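CDA peptide synthetase I (PDB 5DU9) is a nonribosomal peptide synthetase, represented here by a condensation domain built from two lobes of the chloramphenicol acetyltransferase-like fold. Local coordinates at residues S138-F143 against A167-R172; E202-S207 against H342-G347; E323-V328 against A433-D438. The protein carries 1 engineered substitution. All coordinates share one frame; numbering follows the deposited sequence.

Contact 1 (S138-F143 against A167-R172)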
ATOM      1  N   SER A 138      -6.064 -14.778   4.001  1.00 17.51           N
ATOM      2  CA  SER A 138      -5.608 -14.458   2.662  1.00 16.48           C
ATOM      3  C   SER A 138      -6.253 -15.377   1.640  1.00 15.40           C
ATOM      4  O   SER A 138      -6.876 -16.387   1.987  1.00 16.62           O
ATOM      5  CB  SER A 138      -4.081 -14.542   2.576  1.00 15.95           C
ATOM      6  OG  SER A 138      -3.619 -15.860   2.808  1.00 18.29           O
ATOM      7  N   SER A 139      -6.098 -15.001   0.376  1.00 15.93           N
ATOM      8  CA  SER A 139      -6.681 -15.715  -0.745  1.00 17.37           C
ATOM      9  C   SER A 139      -5.657 -15.716  -1.872  1.00 16.12           C
ATOM     10  O   SER A 139      -5.117 -14.667  -2.214  1.00 18.49           O
ATOM     11  CB  SER A 139      -7.987 -15.048  -1.182  1.00 17.47           C
ATOM     12  OG  SER A 139      -8.585 -15.729  -2.268  1.00 22.40           O
ATOM     13  N   HIS A 140      -5.389 -16.892  -2.432  1.00 17.90           N
ATOM     14  CA  HIS A 140      -4.318 -17.056  -3.409  1.00 15.90           C
ATOM     15  C   HIS A 140      -4.823 -17.732  -4.670  1.00 18.48           C
ATOM     16  O   HIS A 140      -5.500 -18.758  -4.609  1.00 19.00           O
ATOM     17  CB  HIS A 140      -3.175 -17.877  -2.812  1.00 19.79           C
ATOM     18  CG  HIS A 140      -2.628 -17.314  -1.539  1.00 18.14           C
ATOM     19  ND1 HIS A 140      -1.398 -16.695  -1.468  1.00 19.23           N
ATOM     20  CD2 HIS A 140      -3.144 -17.270  -0.288  1.00 18.86           C
ATOM     21  CE1 HIS A 140      -1.180 -16.300  -0.227  1.00 19.55           C
ATOM     22  NE2 HIS A 140      -2.224 -16.634   0.508  1.00 18.29           N
ATOM     23  N   ALA A 141      -4.485 -17.152  -5.817  1.00 16.81           N
ATOM     24  CA  ALA A 141      -4.840 -17.754  -7.095  1.00 19.92           C
ATOM     25  C   ALA A 141      -3.739 -17.561  -8.124  1.00 20.72           C
ATOM     26  O   ALA A 141      -3.159 -16.483  -8.236  1.00 20.63           O
ATOM     27  CB  ALA A 141      -6.146 -17.170  -7.612  1.00 20.23           C
ATOM     28  N   LEU A 142      -3.457 -18.631  -8.860  1.00 19.58           N
ATOM     29  CA  LEU A 142      -2.567 -18.581 -10.009  1.00 24.91           C
ATOM     30  C   LEU A 142      -3.415 -18.647 -11.266  1.00 23.51           C
ATOM     31  O   LEU A 142      -4.141 -19.617 -11.474  1.00 23.53           O
ATOM     32  CB  LEU A 142      -1.561 -19.734  -9.979  1.00 24.10           C
ATOM     33  CG  LEU A 142      -0.598 -19.807 -11.169  1.00 28.03           C
ATOM     34  CD1 LEU A 142       0.392 -18.649 -11.131  1.00 27.54           C
ATOM     35  CD2 LEU A 142       0.126 -21.142 -11.199  1.00 28.97           C
ATOM     36  N   PHE A 143      -3.341 -17.605 -12.085  1.00 20.76           N
ATOM     37  CA  PHE A 143      -4.029 -17.592 -13.369  1.00 25.14           C
ATOM     38  C   PHE A 143      -3.068 -17.967 -14.489  1.00 25.33           C
ATOM     39  O   PHE A 143      -1.935 -17.492 -14.518  1.00 25.95           O
ATOM     40  CB  PHE A 143      -4.629 -16.216 -13.654  1.00 22.91           C
ATOM     41  CG  PHE A 143      -5.675 -15.788 -12.670  1.00 20.28           C
ATOM     42  CD1 PHE A 143      -7.011 -16.082 -12.889  1.00 22.85           C
ATOM     43  CD2 PHE A 143      -5.327 -15.078 -11.532  1.00 18.73           C
ATOM     44  CE1 PHE A 143      -7.977 -15.682 -11.988  1.00 24.32           C
ATOM     45  CE2 PHE A 143      -6.292 -14.677 -10.629  1.00 22.75           C
ATOM     46  CZ  PHE A 143      -7.618 -14.978 -10.860  1.00 20.96           C
ATOM     47  N   ALA A 167       5.615  -7.651  -0.561  1.00 14.62           N
ATOM     48  CA  ALA A 167       6.914  -7.869  -1.182  1.00 16.12           C
ATOM     49  C   ALA A 167       7.694  -8.963  -0.455  1.00 16.25           C
ATOM     50  O   ALA A 167       8.334  -9.799  -1.088  1.00 18.54           O
ATOM     51  CB  ALA A 167       7.714  -6.571  -1.208  1.00 21.00           C
ATOM     52  N   LEU A 168       7.640  -8.961   0.875  1.00 16.56           N
ATOM     53  CA  LEU A 168       8.325  -9.992   1.652  1.00 18.51           C
ATOM     54  C   LEU A 168       7.774 -11.368   1.301  1.00 18.02           C
ATOM     55  O   LEU A 168       8.524 -12.337   1.157  1.00 18.78           O
ATOM     56  CB  LEU A 168       8.181  -9.744   3.154  1.00 16.97           C
ATOM     57  CG  LEU A 168       8.935  -8.553   3.751  1.00 15.65           C
ATOM     58  CD1 LEU A 168       8.521  -8.363   5.202  1.00 15.91           C
ATOM     59  CD2 LEU A 168      10.439  -8.738   3.650  1.00 22.90           C
ATOM     60  N   PHE A 169       6.455 -11.443   1.160  1.00 15.75           N
ATOM     61  CA  PHE A 169       5.796 -12.692   0.810  1.00 16.14           C
ATOM     62  C   PHE A 169       6.231 -13.205  -0.560  1.00 17.67           C
ATOM     63  O   PHE A 169       6.623 -14.364  -0.700  1.00 20.38           O
ATOM     64  CB  PHE A 169       4.276 -12.524   0.827  1.00 15.24           C
ATOM     65  CG  PHE A 169       3.545 -13.670   0.191  1.00 17.41           C
ATOM     66  CD1 PHE A 169       3.308 -14.831   0.901  1.00 17.95           C
ATOM     67  CD2 PHE A 169       3.115 -13.594  -1.123  1.00 17.59           C
ATOM     68  CE1 PHE A 169       2.648 -15.895   0.316  1.00 19.13           C
ATOM     69  CE2 PHE A 169       2.452 -14.654  -1.715  1.00 19.30           C
ATOM     70  CZ  PHE A 169       2.218 -15.805  -0.994  1.00 15.02           C
ATOM     71  N   TYR A 170       6.155 -12.343  -1.571  1.00 15.95           N
ATOM     72  CA  TYR A 170       6.445 -12.754  -2.944  1.00 19.26           C
ATOM     73  C   TYR A 170       7.876 -13.265  -3.085  1.00 20.47           C
ATOM     74  O   TYR A 170       8.122 -14.275  -3.743  1.00 22.24           O
ATOM     75  CB  TYR A 170       6.224 -11.594  -3.915  1.00 16.95           C
ATOM     76  CG  TYR A 170       4.785 -11.247  -4.214  1.00 17.77           C
ATOM     77  CD1 TYR A 170       3.847 -12.229  -4.498  1.00 16.77           C
ATOM     78  CD2 TYR A 170       4.374  -9.923  -4.236  1.00 15.61           C
ATOM     79  CE1 TYR A 170       2.533 -11.901  -4.786  1.00 16.46           C
ATOM     80  CE2 TYR A 170       3.074  -9.584  -4.524  1.00 14.08           C
ATOM     81  CZ  TYR A 170       2.155 -10.576  -4.803  1.00 16.70           C
ATOM     82  OH  TYR A 170       0.852 -10.236  -5.086  1.00 18.23           O
ATOM     83  N   GLU A 171       8.820 -12.558  -2.470  1.00 18.44           N
ATOM     84  CA  GLU A 171      10.221 -12.952  -2.540  1.00 20.35           C
ATOM     85  C   GLU A 171      10.437 -14.322  -1.910  1.00 20.16           C
ATOM     86  O   GLU A 171      11.170 -15.148  -2.449  1.00 22.75           O
ATOM     87  CB  GLU A 171      11.115 -11.916  -1.852  1.00 22.63           C
ATOM     88  CG  GLU A 171      11.245 -10.604  -2.612  1.00 30.43           C
ATOM     89  CD  GLU A 171      12.511  -9.839  -2.272  1.00 50.62           C
ATOM     90  OE1 GLU A 171      13.130 -10.133  -1.227  1.00 48.62           O
ATOM     91  OE2 GLU A 171      12.886  -8.938  -3.051  1.00 54.49           O
ATOM     92  N   ARG A 172       9.800 -14.563  -0.769  1.00 19.52           N
ATOM     93  CA  ARG A 172       9.940 -15.847  -0.086  1.00 22.91           C
ATOM     94  C   ARG A 172       9.301 -16.966  -0.906  1.00 22.61           C
ATOM     95  O   ARG A 172       9.864 -18.058  -1.032  1.00 24.49           O
ATOM     96  CB  ARG A 172       9.316 -15.790   1.310  1.00 21.94           C
ATOM     97  CG  ARG A 172       9.286 -17.125   2.043  1.00 21.38           C
ATOM     98  CD  ARG A 172      10.674 -17.733   2.173  1.00 23.55           C
ATOM     99  NE  ARG A 172      10.654 -18.989   2.919  1.00 25.10           N
ATOM    100  CZ  ARG A 172      11.674 -19.840   2.981  1.00 27.40           C
ATOM    101  NH1 ARG A 172      12.804 -19.580   2.336  1.00 29.75           N
ATOM    102  NH2 ARG A 172      11.562 -20.959   3.682  1.00 29.37           N
TER
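His140 and Phe169 join the central sheet of a chloramphenicol acetyltransferase-like lobe to the helix packed against it. Strand 138-146 lies second from one edge of a six-stranded mixed sheet, and helix 163-182 begins at the glycine of the family's HHxxxDG motif, whose second histidine, His158, lines the pocket of the bound (2S)-2-amino-N-butyl-propanamide. The contact is small and buried.

Its aromatic part is a meeting of two rings arriving from opposite directions. CE1 of His140 comes within 3.5 Å of CZ of Phe169, and this CZ sits at the rim of the imidazole, close to its plane. The ring centroids of His140 and Phe169 are 5.4 Å apart and the planes are inclined by 50°, so the rings meet obliquely. A chi1 of 167° turns the Phe169 ring away from its own backbone N and out toward the strand.

Apolar neighbours enclose the pair: Leu53 of helix 46-58 and Leu154 of the adjoining strand 149-157 touch both residues, while Leu103 lies against His140 and Leu63 against Phe169.

The polar part belongs to the imidazole. Both of its nitrogens are gripped, which limits rotation of the ring and satisfies its buried polar atoms, and CE1, the carbon lying between them, is the atom presented to Phe169. ND1 of His140 is hydrogen-bonded to the hydroxyl of Tyr152, and NE2 is hydrogen-bonded to the serine two residues back on the strand, Ser138 OG lying 2.8 Å from His140 NE2.

Contact 2 (E202-S207 against H342-G347)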
ATOM      1  N   GLU A 202       5.158  -0.403  22.025  1.00 20.18           N
ATOM      2  CA  GLU A 202       4.781  -0.169  23.412  1.00 21.49           C
ATOM      3  C   GLU A 202       5.828   0.691  24.116  1.00 22.08           C
ATOM      4  O   GLU A 202       5.488   1.591  24.882  1.00 22.81           O
ATOM      5  CB  GLU A 202       4.595  -1.500  24.143  1.00 22.46           C
ATOM      6  CG  GLU A 202       3.295  -2.203  23.781  1.00 33.98           C
ATOM      7  CD  GLU A 202       3.182  -3.590  24.380  1.00 38.47           C
ATOM      8  OE1 GLU A 202       4.176  -4.079  24.957  1.00 48.43           O
ATOM      9  OE2 GLU A 202       2.093  -4.193  24.275  1.00 42.09           O
ATOM     10  N   ALA A 203       7.101   0.425  23.839  1.00 21.89           N
ATOM     11  CA  ALA A 203       8.178   1.209  24.428  1.00 22.52           C
ATOM     12  C   ALA A 203       8.109   2.650  23.937  1.00 21.90           C
ATOM     13  O   ALA A 203       8.358   3.585  24.701  1.00 22.73           O
ATOM     14  CB  ALA A 203       9.530   0.596  24.103  1.00 22.48           C
ATOM     15  N   TYR A 204       7.768   2.831  22.665  1.00 20.57           N
ATOM     16  CA  TYR A 204       7.650   4.174  22.112  1.00 20.00           C
ATOM     17  C   TYR A 204       6.523   4.939  22.801  1.00 22.49           C
ATOM     18  O   TYR A 204       6.686   6.100  23.172  1.00 21.14           O
ATOM     19  CB  TYR A 204       7.399   4.138  20.602  1.00 18.56           C
ATOM     20  CG  TYR A 204       6.806   5.436  20.103  1.00 18.13           C
ATOM     21  CD1 TYR A 204       7.587   6.572  19.973  1.00 18.15           C
ATOM     22  CD2 TYR A 204       5.455   5.528  19.793  1.00 17.88           C
ATOM     23  CE1 TYR A 204       7.040   7.772  19.535  1.00 18.49           C
ATOM     24  CE2 TYR A 204       4.901   6.715  19.359  1.00 17.65           C
ATOM     25  CZ  TYR A 204       5.697   7.832  19.229  1.00 19.43           C
ATOM     26  OH  TYR A 204       5.140   9.013  18.795  1.00 17.55           O
ATOM     27  N   ARG A 205       5.379   4.283  22.970  1.00 20.80           N
ATOM     28  CA  ARG A 205       4.228   4.921  23.598  1.00 21.56           C
ATOM     29  C   ARG A 205       4.540   5.365  25.025  1.00 23.10           C
ATOM     30  O   ARG A 205       3.985   6.353  25.506  1.00 26.92           O
ATOM     31  CB  ARG A 205       3.022   3.976  23.595  1.00 21.65           C
ATOM     32  CG  ARG A 205       2.414   3.774  22.211  1.00 21.79           C
ATOM     33  CD  ARG A 205       1.021   3.168  22.279  1.00 26.62           C
ATOM     34  NE  ARG A 205       1.032   1.758  22.661  1.00 26.53           N
ATOM     35  CZ  ARG A 205       1.297   0.756  21.825  1.00 26.92           C
ATOM     36  NH1 ARG A 205       1.592   1.001  20.555  1.00 25.31           N
ATOM     37  NH2 ARG A 205       1.276  -0.496  22.261  1.00 32.19           N
ATOM     38  N   ALA A 206       5.440   4.642  25.689  1.00 23.72           N
ATOM     39  CA  ALA A 206       5.803   4.935  27.072  1.00 25.33           C
ATOM     40  C   ALA A 206       6.971   5.915  27.183  1.00 25.60           C
ATOM     41  O   ALA A 206       7.388   6.263  28.291  1.00 27.03           O
ATOM     42  CB  ALA A 206       6.147   3.643  27.801  1.00 26.12           C
ATOM     43  N   SER A 207       7.491   6.363  26.045  1.00 24.35           N
ATOM     44  CA  SER A 207       8.710   7.170  26.023  1.00 24.58           C
ATOM     45  C   SER A 207       8.429   8.666  26.019  1.00 24.84           C
ATOM     46  O   SER A 207       7.301   9.100  25.789  1.00 24.60           O
ATOM     47  CB  SER A 207       9.557   6.819  24.798  1.00 23.26           C
ATOM     48  OG  SER A 207       9.008   7.385  23.623  1.00 21.98           O
ATOM     49  N   HIS A 342       9.000  12.755  13.167  1.00 14.86           N
ATOM     50  CA  HIS A 342       7.952  12.467  14.145  1.00 14.82           C
ATOM     51  C   HIS A 342       7.026  11.360  13.631  1.00 14.66           C
ATOM     52  O   HIS A 342       5.846  11.317  13.963  1.00 14.57           O
ATOM     53  CB  HIS A 342       7.147  13.733  14.449  1.00 15.48           C
ATOM     54  CG  HIS A 342       7.986  14.880  14.923  1.00 16.30           C
ATOM     55  ND1 HIS A 342       8.573  15.780  14.058  1.00 19.61           N
ATOM     56  CD2 HIS A 342       8.346  15.267  16.168  1.00 18.34           C
ATOM     57  CE1 HIS A 342       9.250  16.676  14.752  1.00 19.34           C
ATOM     58  NE2 HIS A 342       9.128  16.389  16.035  1.00 18.26           N
ATOM     59  N   SER A 343       7.584  10.450  12.838  1.00 14.13           N
ATOM     60  CA  SER A 343       6.790   9.468  12.102  1.00 12.85           C
ATOM     61  C   SER A 343       6.163   8.365  12.957  1.00 13.08           C
ATOM     62  O   SER A 343       5.279   7.652  12.481  1.00 14.71           O
ATOM     63  CB  SER A 343       7.659   8.817  11.019  1.00 13.10           C
ATOM     64  OG  SER A 343       8.689   8.025  11.596  1.00 15.51           O
ATOM     65  N   ARG A 344       6.601   8.207  14.204  1.00 13.84           N
ATOM     66  CA  ARG A 344       6.084   7.112  15.025  1.00 14.26           C
ATOM     67  C   ARG A 344       4.713   7.438  15.609  1.00 14.80           C
ATOM     68  O   ARG A 344       4.008   6.550  16.075  1.00 16.87           O
ATOM     69  CB  ARG A 344       7.059   6.759  16.148  1.00 15.36           C
ATOM     70  CG  ARG A 344       8.378   6.209  15.638  1.00 16.63           C
ATOM     71  CD  ARG A 344       9.158   5.463  16.711  1.00 20.97           C
ATOM     72  NE  ARG A 344       8.654   4.101  16.895  1.00 27.70           N
ATOM     73  CZ  ARG A 344       9.347   3.108  17.449  1.00 28.10           C
ATOM     74  NH1 ARG A 344      10.584   3.313  17.878  1.00 28.09           N
ATOM     75  NH2 ARG A 344       8.803   1.900  17.567  1.00 24.90           N
ATOM     76  N   PHE A 345       4.325   8.707  15.577  1.00 15.03           N
ATOM     77  CA  PHE A 345       3.009   9.072  16.079  1.00 15.69           C
ATOM     78  C   PHE A 345       1.962   8.592  15.088  1.00 15.73           C
ATOM     79  O   PHE A 345       2.089   8.815  13.892  1.00 15.23           O
ATOM     80  CB  PHE A 345       2.890  10.576  16.299  1.00 16.33           C
ATOM     81  CG  PHE A 345       1.769  10.956  17.218  1.00 18.90           C
ATOM     82  CD1 PHE A 345       1.901  10.804  18.589  1.00 18.74           C
ATOM     83  CD2 PHE A 345       0.584  11.455  16.715  1.00 18.17           C
ATOM     84  CE1 PHE A 345       0.870  11.143  19.439  1.00 22.41           C
ATOM     85  CE2 PHE A 345      -0.453  11.798  17.563  1.00 20.81           C
ATOM     86  CZ  PHE A 345      -0.308  11.641  18.924  1.00 24.22           C
ATOM     87  N   ARG A 346       0.929   7.929  15.599  1.00 17.10           N
ATOM     88  CA  ARG A 346      -0.068   7.287  14.752  1.00 15.29           C
ATOM     89  C   ARG A 346      -1.035   8.288  14.144  1.00 15.43           C
ATOM     90  O   ARG A 346      -1.559   9.153  14.834  1.00 17.91           O
ATOM     91  CB  ARG A 346      -0.846   6.245  15.558  1.00 15.98           C
ATOM     92  CG  ARG A 346       0.002   5.093  16.081  1.00 15.94           C
ATOM     93  CD  ARG A 346       0.625   4.288  14.953  1.00 14.94           C
ATOM     94  NE  ARG A 346      -0.383   3.811  14.013  1.00 17.62           N
ATOM     95  CZ  ARG A 346      -0.121   3.142  12.894  1.00 15.03           C
ATOM     96  NH1 ARG A 346       1.132   2.850  12.553  1.00 13.90           N
ATOM     97  NH2 ARG A 346      -1.123   2.768  12.108  1.00 14.94           N
ATOM     98  N   GLY A 347      -1.275   8.157  12.844  1.00 14.71           N
ATOM     99  CA  GLY A 347      -2.184   9.049  12.151  1.00 15.69           C
ATOM    100  C   GLY A 347      -3.575   9.004  12.745  1.00 19.22           C
ATOM    101  O   GLY A 347      -4.252  10.027  12.873  1.00 18.82           O
TER
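Tyr204 lays its ring over the side chain of Arg344, joining the last turn of helix 194-205 to a type I beta turn, His342 to Phe345, in the loop between helices 325-341 and 347-354 of the condensation domain. CB of Arg344 makes a CH-pi contact over the phenol face, 3.6 Å from the centroid of the Tyr204 ring and 16° off its normal. From there the arginine runs back beneath the tyrosine in the opposite direction, bending at its third torsion, until the flat guanidinium faces Tyr204 CB. The guanidinium and phenol planes are only 9° apart, and CZ of Arg344 lies 3.8 Å from CB of Tyr204.

At the far end of the ring, Tyr204 OH hydrogen-bonds to Asp213 of helix 208-220. It also lies at the edge of the Phe345 ring, in its plane, 3.7 Å from Phe345 CD1; the nearby Phe345 N is too poorly angled for a bond. The turn is held from outside as well, since Trp217 NE1 donates to His342 O. Next along the chain, Arg346 forms a salt bridge with Glu348, a residue of the ligand pocket.

Where helix 194-205 ends, the carbonyl of Tyr204 takes two donors, Ser207 N at 3.0 Å from Tyr204 O and the serine hydroxyl. Ser207 OG donates to Tyr204 O over 2.7 Å, tilted 16° from the carbonyl plane.

Contact 3 (E323-V328 against A433-D438)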
ATOM      1  N   GLU A 323       5.396  30.788  -7.157  1.00 20.87           N
ATOM      2  CA  GLU A 323       6.432  29.804  -6.863  1.00 19.66           C
ATOM      3  C   GLU A 323       6.656  28.865  -8.046  1.00 18.89           C
ATOM      4  O   GLU A 323       5.724  28.529  -8.772  1.00 18.89           O
ATOM      5  CB  GLU A 323       6.069  28.997  -5.615  1.00 18.89           C
ATOM      6  CG  GLU A 323       6.182  29.797  -4.328  1.00 19.61           C
ATOM      7  CD  GLU A 323       5.857  28.980  -3.090  1.00 18.95           C
ATOM      8  OE1 GLU A 323       5.126  27.974  -3.209  1.00 20.74           O
ATOM      9  OE2 GLU A 323       6.338  29.346  -1.997  1.00 23.57           O
ATOM     10  N   SER A 324       7.905  28.451  -8.227  1.00 18.38           N
ATOM     11  CA  SER A 324       8.251  27.474  -9.253  1.00 17.70           C
ATOM     12  C   SER A 324       7.931  26.061  -8.789  1.00 16.52           C
ATOM     13  O   SER A 324       7.730  25.828  -7.604  1.00 16.16           O
ATOM     14  CB  SER A 324       9.734  27.559  -9.594  1.00 17.78           C
ATOM     15  OG  SER A 324      10.505  27.135  -8.486  1.00 17.24           O
ATOM     16  N   PHE A 325       7.921  25.108  -9.715  1.00 16.02           N
ATOM     17  CA  PHE A 325       7.718  23.722  -9.326  1.00 14.99           C
ATOM     18  C   PHE A 325       8.879  23.269  -8.444  1.00 14.45           C
ATOM     19  O   PHE A 325       8.681  22.553  -7.469  1.00 13.83           O
ATOM     20  CB  PHE A 325       7.577  22.811 -10.547  1.00 14.75           C
ATOM     21  CG  PHE A 325       7.329  21.368 -10.193  1.00 13.84           C
ATOM     22  CD1 PHE A 325       6.267  21.015  -9.375  1.00 13.55           C
ATOM     23  CD2 PHE A 325       8.151  20.371 -10.677  1.00 13.40           C
ATOM     24  CE1 PHE A 325       6.037  19.695  -9.043  1.00 12.81           C
ATOM     25  CE2 PHE A 325       7.932  19.048 -10.346  1.00 16.14           C
ATOM     26  CZ  PHE A 325       6.869  18.709  -9.530  1.00 14.05           C
ATOM     27  N   ALA A 326      10.087  23.713  -8.769  1.00 14.81           N
ATOM     28  CA  ALA A 326      11.250  23.386  -7.944  1.00 14.52           C
ATOM     29  C   ALA A 326      11.069  23.893  -6.517  1.00 14.64           C
ATOM     30  O   ALA A 326      11.498  23.248  -5.561  1.00 15.05           O
ATOM     31  CB  ALA A 326      12.522  23.969  -8.550  1.00 16.05           C
ATOM     32  N   ARG A 327      10.427  25.045  -6.369  1.00 15.37           N
ATOM     33  CA  ARG A 327      10.175  25.584  -5.038  1.00 15.68           C
ATOM     34  C   ARG A 327       9.173  24.722  -4.280  1.00 15.38           C
ATOM     35  O   ARG A 327       9.291  24.542  -3.071  1.00 15.82           O
ATOM     36  CB  ARG A 327       9.665  27.023  -5.111  1.00 16.80           C
ATOM     37  CG  ARG A 327       9.438  27.663  -3.743  1.00 17.35           C
ATOM     38  CD  ARG A 327      10.752  27.854  -2.989  1.00 21.85           C
ATOM     39  NE  ARG A 327      10.561  28.468  -1.677  1.00 28.67           N
ATOM     40  CZ  ARG A 327      10.265  27.797  -0.566  1.00 35.91           C
ATOM     41  NH1 ARG A 327      10.112  26.478  -0.593  1.00 27.63           N
ATOM     42  NH2 ARG A 327      10.114  28.450   0.578  1.00 36.20           N
ATOM     43  N   VAL A 328       8.178  24.190  -4.982  1.00 14.68           N
ATOM     44  CA  VAL A 328       7.211  23.307  -4.339  1.00 14.12           C
ATOM     45  C   VAL A 328       7.891  22.016  -3.895  1.00 13.22           C
ATOM     46  O   VAL A 328       7.577  21.482  -2.832  1.00 14.72           O
ATOM     47  CB  VAL A 328       6.026  22.988  -5.270  1.00 14.11           C
ATOM     48  CG1 VAL A 328       5.050  22.029  -4.596  1.00 16.13           C
ATOM     49  CG2 VAL A 328       5.306  24.276  -5.654  1.00 15.16           C
ATOM     50  N   ALA A 433       3.720  15.593 -15.799  1.00 15.86           N
ATOM     51  CA  ALA A 433       4.775  15.478 -16.800  1.00 18.39           C
ATOM     52  C   ALA A 433       5.242  16.848 -17.284  1.00 15.43           C
ATOM     53  O   ALA A 433       6.428  17.050 -17.548  1.00 18.15           O
ATOM     54  CB  ALA A 433       4.297  14.639 -17.975  1.00 17.16           C
ATOM     55  N   GLU A 434       4.305  17.784 -17.413  1.00 16.09           N
ATOM     56  CA  GLU A 434       4.629  19.147 -17.822  1.00 17.60           C
ATOM     57  C   GLU A 434       5.473  19.857 -16.760  1.00 16.21           C
ATOM     58  O   GLU A 434       6.435  20.559 -17.080  1.00 19.15           O
ATOM     59  CB  GLU A 434       3.348  19.938 -18.089  1.00 22.16           C
ATOM     60  CG  GLU A 434       3.573  21.321 -18.686  1.00 25.24           C
ATOM     61  CD  GLU A 434       4.039  21.273 -20.131  1.00 41.73           C
ATOM     62  OE1 GLU A 434       3.774  20.262 -20.815  1.00 45.49           O
ATOM     63  OE2 GLU A 434       4.674  22.250 -20.581  1.00 49.92           O
ATOM     64  N   LEU A 435       5.107  19.678 -15.497  1.00 15.51           N
ATOM     65  CA  LEU A 435       5.863  20.251 -14.391  1.00 15.07           C
ATOM     66  C   LEU A 435       7.280  19.692 -14.361  1.00 14.60           C
ATOM     67  O   LEU A 435       8.255  20.436 -14.247  1.00 15.31           O
ATOM     68  CB  LEU A 435       5.171  19.965 -13.055  1.00 15.65           C
ATOM     69  CG  LEU A 435       3.844  20.681 -12.811  1.00 17.63           C
ATOM     70  CD1 LEU A 435       3.151  20.094 -11.591  1.00 17.83           C
ATOM     71  CD2 LEU A 435       4.061  22.174 -12.638  1.00 19.19           C
ATOM     72  N   ALA A 436       7.381  18.373 -14.456  1.00 14.09           N
ATOM     73  CA  ALA A 436       8.670  17.695 -14.361  1.00 15.54           C
ATOM     74  C   ALA A 436       9.605  18.096 -15.502  1.00 14.46           C
ATOM     75  O   ALA A 436      10.827  18.120 -15.333  1.00 16.91           O
ATOM     76  CB  ALA A 436       8.469  16.190 -14.348  1.00 17.80           C
ATOM     77  N   ALA A 437       9.033  18.425 -16.654  1.00 15.22           N
ATOM     78  CA  ALA A 437       9.827  18.770 -17.834  1.00 16.83           C
ATOM     79  C   ALA A 437      10.560  20.100 -17.671  1.00 19.98           C
ATOM     80  O   ALA A 437      11.556  20.348 -18.349  1.00 20.05           O
ATOM     81  CB  ALA A 437       8.939  18.811 -19.068  1.00 18.28           C
ATOM     82  N   ASP A 438      10.063  20.955 -16.784  1.00 16.37           N
ATOM     83  CA  ASP A 438      10.722  22.228 -16.497  1.00 16.87           C
ATOM     84  C   ASP A 438      10.405  22.694 -15.079  1.00 17.46           C
ATOM     85  O   ASP A 438       9.483  23.480 -14.873  1.00 16.71           O
ATOM     86  CB  ASP A 438      10.300  23.297 -17.503  1.00 19.47           C
ATOM     87  CG  ASP A 438      10.999  24.620 -17.270  1.00 23.62           C
ATOM     88  OD1 ASP A 438      11.971  24.651 -16.484  1.00 23.25           O
ATOM     89  OD2 ASP A 438      10.581  25.629 -17.875  1.00 29.90           O
TER
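Phe325 packs against Leu435 where the first turn of helix 325-341 meets the last turns of helix 418-437, a helix-helix junction in the condensation domain. Both residues are buried, and their side chains cross at about a right angle.

The main interaction is a CH-pi contact. CB of Leu435 stands almost squarely over the middle of the aromatic face, 3.7 Å from the centroid of the Phe325 ring and 7° off its normal. Phe325 gets there by extending CG anti to its backbone N (chi1 -179°), which carries the ring off the start of its own helix toward the other.

Apolar contacts widen this footing. CD1 of Leu435 lies 3.9 Å from both CD1 and CE1 of Phe325, and its other methyl touches the base of the phenylalanine side chain. Helix 267-283 closes in on the pair, with Val270 and Ala273 touching Phe325 and Ala277 touching Leu435, so three helices share the cluster.

Backbone atoms contribute without any hydrogen bond between the segments. The carbonyl of Leu435 also comes close to the ring: CD2 of Phe325 is 3.6 Å from Leu435 O. That oxygen accepts from Asp438 N, 3.2 Å from Leu435 O. The chain then returns alongside the other segment, where Ala326 makes a backbone bond with Pro439, Phe325 with Ala441 and Glu323 with Val443.

Polar capping starts the phenylalanine's helix. Ser324 occupies the N-cap position and uses its hydroxyl oxygen as acceptor for an amide of the first turn: Arg327 N donates to Ser324 OG over 3.0 Å, with an N-H...O angle of 145°.

The touching residues of contacts 1 and 3 are all buried, whereas in contact 2 Tyr204 and Phe345 are buried but Arg344 is partly exposed. The centres of contacts 1, 2 and 3 lie about 15, 21 and 26 Å from the centre of the chain. Contact 1 joins sheet to helix, contact 2 a helix end to a turn, and contact 3 two helix ends. Helix 325-341 relates the last two, since contact 3 sits at its start and contact 2 in the loop just after it. No hydrogen bond crosses any of them. An aromatic ring meets an imidazole in contact 1, an arginine in contact 2 and a leucine in contact 3.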